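Local coordinates for protein tryptophan synthase alpha chain (Chlamydia trachomatis, PDB 6V82) that probably cleaves indoleglycerol phosphate to indole and glyceraldehyde 3-phosphate, the aldol step that supplies indole for tryptophan synthesis, at residues R195-C209 against V217-A229. Numbering follows the deposited sequence.
Sequences REHFDLPIVDRRDIC and VLNYSDGFIVKTA
Strands 202-205 and 223-226 of the TIM barrel run side by side and roughly parallel, 33° apart, joined through helix 211-218. At one end, Asp222 OD2 accepts three bonds. Arg195 meets Asp222 OD2 side-on, through NE (2.9 Å) and more loosely through NH2, with the oxygen in the guanidinium plane. The carboxylate stands nearly perpendicular to that plane, at 83°. NE uses the syn lone pair of Asp222 OD2, NH2 comes from above the carboxylate plane, and Ile202 N uses the anti lone pair at 2.8 Å. Arg195 NH2 also binds Tyr220 O. Further along, Ser221 OG accepts from Asp204 N (2.7 Å, nearly straight) and donates to Gly223 O. OG lies anti to the Ser221 backbone N (chi1 179°), which brings it to both partners. Tyr220 OH donates to Asp204 OD2 (2.8 Å), which lies at the ring edge and also pairs with Arg206 NH1. Asp204 OD1 closes an Asx turn onto Arg206 N. Beyond this turn, Ile208 N bonds to Ile225 O, and Ile208 CD1 packs on Val217 CG2 (3.5 Å). The Asp207 carboxylate holds the segment after strand 223-226. Asp207 OD1 accepts from Lys227 N (2.9 Å) and Thr228 N, both on one face of its plane, while Asp207 OD2 accepts from Thr228 OG1 (2.7 Å). Arg205 forms a salt bridge with Glu44, and Lys227 with Asp55; both acids are predicted proton acceptors. The arrangement is the beta-alpha-beta crossover from the seventh to the eighth strand of a TIM barrel, beside the predicted active site.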
loop_
_atom_site.group_PDB
_atom_site.type_symbol
_atom_site.label_atom_id
_atom_site.label_comp_id
_atom_site.label_asym_id
_atom_site.label_seq_id
_atom_site.Cartn_x
_atom_site.Cartn_y
_atom_site.Cartn_z
ATOM N N ARG A 195 -45.593 9.764 36.009
ATOM C CA ARG A 195 -46.318 11.004 36.284
ATOM C C ARG A 195 -46.491 11.227 37.781
ATOM O O ARG A 195 -46.301 12.346 38.272
ATOM C CB ARG A 195 -47.676 10.983 35.579
ATOM C CG ARG A 195 -48.511 12.247 35.769
ATOM C CD ARG A 195 -49.835 12.186 34.995
ATOM N NE ARG A 195 -49.624 12.070 33.553
ATOM C CZ ARG A 195 -49.766 10.945 32.855
ATOM N NH1 ARG A 195 -50.136 9.818 33.459
ATOM N NH2 ARG A 195 -49.537 10.948 31.544
ATOM N N GLU A 196 -46.837 10.175 38.527
ATOM C CA GLU A 196 -47.017 10.328 39.966
ATOM C C GLU A 196 -45.687 10.529 40.689
ATOM O O GLU A 196 -45.644 11.230 41.706
ATOM C CB GLU A 196 -47.775 9.126 40.541
ATOM C CG GLU A 196 -49.303 9.246 40.424
ATOM C CD GLU A 196 -50.068 8.247 41.292
ATOM O OE1 GLU A 196 -50.873 7.466 40.738
ATOM O OE2 GLU A 196 -49.873 8.247 42.529
ATOM N N HIS A 197 -44.598 9.940 40.183
ATOM C CA HIS A 197 -43.288 10.152 40.798
ATOM C C HIS A 197 -42.862 11.618 40.708
ATOM O O HIS A 197 -42.358 12.184 41.685
ATOM C CB HIS A 197 -42.253 9.234 40.138
ATOM C CG HIS A 197 -40.901 9.241 40.794
ATOM N ND1 HIS A 197 -40.385 10.334 41.457
ATOM C CD2 HIS A 197 -39.949 8.278 40.868
ATOM C CE1 HIS A 197 -39.179 10.046 41.914
ATOM N NE2 HIS A 197 -38.892 8.805 41.570
ATOM N N PHE A 198 -43.061 12.253 39.549
ATOM C CA PHE A 198 -42.579 13.612 39.341
ATOM C C PHE A 198 -43.627 14.690 39.572
ATOM O O PHE A 198 -43.251 15.853 39.758
ATOM C CB PHE A 198 -42.026 13.773 37.922
ATOM C CG PHE A 198 -40.733 13.064 37.709
ATOM C CD1 PHE A 198 -39.540 13.653 38.090
ATOM C CD2 PHE A 198 -40.705 11.801 37.145
ATOM C CE1 PHE A 198 -38.336 12.997 37.907
ATOM C CE2 PHE A 198 -39.508 11.138 36.959
ATOM C CZ PHE A 198 -38.320 11.735 37.343
ATOM N N ASP A 199 -44.914 14.340 39.570
ATOM C CA ASP A 199 -46.004 15.321 39.608
ATOM C C ASP A 199 -45.751 16.458 38.611
ATOM O O ASP A 199 -45.703 17.643 38.956
ATOM C CB ASP A 199 -46.220 15.855 41.024
ATOM C CG ASP A 199 -47.572 16.526 41.189
ATOM O OD1 ASP A 199 -48.609 15.857 40.976
ATOM O OD2 ASP A 199 -47.599 17.726 41.532
ATOM N N LEU A 200 -45.540 16.066 37.362
ATOM C CA LEU A 200 -45.416 16.927 36.200
ATOM C C LEU A 200 -46.090 16.194 35.052
ATOM O O LEU A 200 -46.173 14.959 35.075
ATOM C CB LEU A 200 -43.946 17.214 35.839
ATOM C CG LEU A 200 -43.056 18.114 36.707
ATOM C CD1 LEU A 200 -41.619 18.099 36.187
ATOM C CD2 LEU A 200 -43.588 19.548 36.760
ATOM N N PRO A 201 -46.590 16.913 34.047
ATOM C CA PRO A 201 -47.105 16.221 32.858
ATOM C C PRO A 201 -45.985 15.460 32.158
ATOM O O PRO A 201 -44.842 15.923 32.090
ATOM C CB PRO A 201 -47.655 17.357 31.987
ATOM C CG PRO A 201 -47.748 18.548 32.894
ATOM C CD PRO A 201 -46.684 18.373 33.921
ATOM N N ILE A 202 -46.315 14.269 31.662
ATOM C CA ILE A 202 -45.365 13.411 30.965
ATOM C C ILE A 202 -45.822 13.310 29.519
ATOM O O ILE A 202 -46.955 12.889 29.248
ATOM C CB ILE A 202 -45.271 12.021 31.607
ATOM C CG1 ILE A 202 -45.119 12.143 33.118
ATOM C CG2 ILE A 202 -44.097 11.266 31.042
ATOM C CD1 ILE A 202 -43.907 12.914 33.539
ATOM N N VAL A 203 -44.953 13.699 28.592
ATOM C CA VAL A 203 -45.287 13.734 27.175
ATOM C C VAL A 203 -44.454 12.692 26.442
ATOM O O VAL A 203 -43.221 12.690 26.546
ATOM C CB VAL A 203 -45.068 15.134 26.575
ATOM C CG1 VAL A 203 -45.319 15.115 25.068
ATOM C CG2 VAL A 203 -45.970 16.135 27.267
ATOM N N ASP A 204 -45.137 11.811 25.707
ATOM C CA ASP A 204 -44.481 10.871 24.806
ATOM C C ASP A 204 -43.717 11.627 23.720
ATOM O O ASP A 204 -44.306 12.383 22.935
ATOM C CB ASP A 204 -45.525 9.943 24.184
ATOM C CG ASP A 204 -44.919 8.687 23.557
ATOM O OD1 ASP A 204 -43.815 8.766 22.972
ATOM O OD2 ASP A 204 -45.565 7.613 23.650
ATOM N N ARG A 205 -42.407 11.401 23.671
ATOM C CA ARG A 205 -41.488 12.097 22.778
ATOM C C ARG A 205 -41.536 11.579 21.340
ATOM O O ARG A 205 -40.878 12.153 20.467
ATOM C CB ARG A 205 -40.071 11.977 23.359
ATOM C CG ARG A 205 -38.929 12.689 22.622
ATOM C CD ARG A 205 -39.063 14.198 22.605
ATOM N NE ARG A 205 -37.914 14.820 21.944
ATOM C CZ ARG A 205 -37.837 16.112 21.610
ATOM N NH1 ARG A 205 -38.846 16.947 21.879
ATOM N NH2 ARG A 205 -36.745 16.571 20.999
ATOM N N ARG A 206 -42.306 10.532 21.050
ATOM C CA ARG A 206 -42.249 9.943 19.719
ATOM C C ARG A 206 -42.869 10.868 18.673
ATOM O O ARG A 206 -43.778 11.655 18.952
ATOM C CB ARG A 206 -42.938 8.585 19.703
ATOM C CG ARG A 206 -44.441 8.605 19.517
ATOM C CD ARG A 206 -44.947 7.178 19.308
ATOM N NE ARG A 206 -45.191 6.466 20.564
ATOM C CZ ARG A 206 -44.279 5.781 21.256
ATOM N NH1 ARG A 206 -44.635 5.177 22.381
ATOM N NH2 ARG A 206 -43.021 5.696 20.839
ATOM N N ASP A 207 -42.351 10.771 17.455
ATOM C CA ASP A 207 -42.758 11.663 16.379
ATOM C C ASP A 207 -44.122 11.247 15.852
ATOM O O ASP A 207 -44.284 10.140 15.332
ATOM C CB ASP A 207 -41.716 11.639 15.264
ATOM C CG ASP A 207 -41.913 12.748 14.242
ATOM O OD1 ASP A 207 -42.803 13.614 14.412
ATOM O OD2 ASP A 207 -41.160 12.738 13.248
ATOM N N ILE A 208 -45.102 12.124 15.990
ATOM C CA ILE A 208 -46.448 11.880 15.493
ATOM C C ILE A 208 -46.631 12.660 14.206
ATOM O O ILE A 208 -46.218 13.825 14.107
ATOM C CB ILE A 208 -47.511 12.285 16.529
ATOM C CG1 ILE A 208 -47.288 11.524 17.827
ATOM C CG2 ILE A 208 -48.887 11.997 15.984
ATOM C CD1 ILE A 208 -47.415 10.047 17.649
ATOM N N CYS A 209 -47.250 12.023 13.217
ATOM C CA CYS A 209 -47.481 12.675 11.939
ATOM C C CYS A 209 -48.857 12.399 11.346
ATOM O O CYS A 209 -49.141 12.890 10.247
ATOM C CB CYS A 209 -46.401 12.260 10.935
ATOM S SG CYS A 209 -46.388 10.500 10.639
ATOM N N VAL A 217 -51.620 8.120 21.147
ATOM C CA VAL A 217 -50.643 8.555 22.142
ATOM C C VAL A 217 -51.331 9.245 23.316
ATOM O O VAL A 217 -50.960 9.039 24.478
ATOM C CB VAL A 217 -49.589 9.463 21.478
ATOM C CG1 VAL A 217 -48.853 10.292 22.524
ATOM C CG2 VAL A 217 -48.619 8.626 20.670
ATOM N N LEU A 218 -52.358 10.057 23.039
ATOM C CA LEU A 218 -53.022 10.841 24.078
ATOM C C LEU A 218 -53.812 9.991 25.078
ATOM O O LEU A 218 -54.221 10.522 26.116
ATOM C CB LEU A 218 -53.941 11.883 23.433
ATOM C CG LEU A 218 -53.242 12.939 22.574
ATOM C CD1 LEU A 218 -54.242 13.759 21.784
ATOM C CD2 LEU A 218 -52.344 13.843 23.410
ATOM N N ASN A 219 -54.033 8.700 24.796
ATOM C CA ASN A 219 -54.653 7.811 25.781
ATOM C C ASN A 219 -53.861 7.758 27.082
ATOM O O ASN A 219 -54.440 7.542 28.153
ATOM C CB ASN A 219 -54.775 6.391 25.222
ATOM C CG ASN A 219 -56.023 6.185 24.390
ATOM O OD1 ASN A 219 -57.095 6.699 24.716
ATOM N ND2 ASN A 219 -55.890 5.415 23.310
ATOM N N TYR A 220 -52.540 7.920 27.007
ATOM C CA TYR A 220 -51.648 7.754 28.151
ATOM C C TYR A 220 -50.691 8.917 28.346
ATOM O O TYR A 220 -50.171 9.088 29.455
ATOM C CB TYR A 220 -50.832 6.456 28.007
ATOM C CG TYR A 220 -50.066 6.367 26.697
ATOM C CD1 TYR A 220 -50.602 5.713 25.594
ATOM C CD2 TYR A 220 -48.812 6.962 26.559
ATOM C CE1 TYR A 220 -49.907 5.645 24.395
ATOM C CE2 TYR A 220 -48.109 6.901 25.364
ATOM C CZ TYR A 220 -48.659 6.243 24.287
ATOM O OH TYR A 220 -47.954 6.189 23.103
ATOM N N SER A 221 -50.435 9.709 27.315
ATOM C CA SER A 221 -49.537 10.845 27.371
ATOM C C SER A 221 -50.345 12.124 27.543
ATOM O O SER A 221 -51.497 12.206 27.110
ATOM C CB SER A 221 -48.694 10.920 26.097
ATOM O OG SER A 221 -47.822 12.039 26.121
ATOM N N ASP A 222 -49.735 13.121 28.191
ATOM C CA ASP A 222 -50.378 14.420 28.351
ATOM C C ASP A 222 -50.285 15.282 27.099
ATOM O O ASP A 222 -50.928 16.333 27.033
ATOM C CB ASP A 222 -49.770 15.152 29.549
ATOM C CG ASP A 222 -50.039 14.432 30.853
ATOM O OD1 ASP A 222 -51.229 14.229 31.174
ATOM O OD2 ASP A 222 -49.068 14.037 31.537
ATOM N N GLY A 223 -49.510 14.864 26.110
ATOM C CA GLY A 223 -49.487 15.544 24.831
ATOM C C GLY A 223 -48.720 14.703 23.839
ATOM O O GLY A 223 -48.136 13.675 24.189
ATOM N N PHE A 224 -48.730 15.152 22.590
ATOM C CA PHE A 224 -47.919 14.539 21.548
ATOM C C PHE A 224 -47.145 15.628 20.822
ATOM O O PHE A 224 -47.547 16.796 20.814
ATOM C CB PHE A 224 -48.773 13.733 20.553
ATOM C CG PHE A 224 -49.712 14.572 19.743
ATOM C CD1 PHE A 224 -50.943 14.949 20.258
ATOM C CD2 PHE A 224 -49.370 14.979 18.464
ATOM C CE1 PHE A 224 -51.812 15.723 19.510
ATOM C CE2 PHE A 224 -50.239 15.748 17.710
ATOM C CZ PHE A 224 -51.459 16.122 18.233
ATOM N N ILE A 225 -46.025 15.249 20.219
ATOM C CA ILE A 225 -45.181 16.190 19.500
ATOM C C ILE A 225 -45.165 15.810 18.025
ATOM O O ILE A 225 -45.017 14.633 17.674
ATOM C CB ILE A 225 -43.760 16.249 20.093
ATOM C CG1 ILE A 225 -42.864 17.159 19.251
ATOM C CG2 ILE A 225 -43.148 14.869 20.222
ATOM C CD1 ILE A 225 -41.519 17.448 19.905
ATOM N N VAL A 226 -45.362 16.808 17.171
ATOM C CA VAL A 226 -45.179 16.691 15.730
ATOM C C VAL A 226 -43.790 17.248 15.438
ATOM O O VAL A 226 -43.607 18.465 15.324
ATOM C CB VAL A 226 -46.260 17.457 14.963
ATOM C CG1 VAL A 226 -46.028 17.342 13.475
ATOM C CG2 VAL A 226 -47.651 16.982 15.362
ATOM N N LYS A 227 -42.802 16.364 15.325
ATOM C CA LYS A 227 -41.413 16.786 15.167
ATOM C C LYS A 227 -41.029 17.019 13.709
ATOM O O LYS A 227 -40.437 18.052 13.381
ATOM C CB LYS A 227 -40.475 15.744 15.786
ATOM C CG LYS A 227 -38.993 16.065 15.644
ATOM C CD LYS A 227 -38.658 17.379 16.350
ATOM C CE LYS A 227 -37.192 17.771 16.160
ATOM N NZ LYS A 227 -36.223 16.926 16.935
ATOM N N THR A 228 -41.344 16.067 12.831
ATOM C CA THR A 228 -40.918 16.097 11.434
ATOM C C THR A 228 -41.933 16.756 10.495
ATOM O O THR A 228 -41.539 17.514 9.598
ATOM C CB THR A 228 -40.630 14.668 10.952
ATOM O OG1 THR A 228 -39.467 14.159 11.620
ATOM C CG2 THR A 228 -40.396 14.619 9.449
ATOM N N ALA A 229 -43.235 16.511 10.694
ATOM C CA ALA A 229 -44.206 16.756 9.625
ATOM C C ALA A 229 -44.198 18.210 9.164
ATOM O O ALA A 229 -44.194 18.479 7.957
ATOM C CB ALA A 229 -45.608 16.337 10.075
#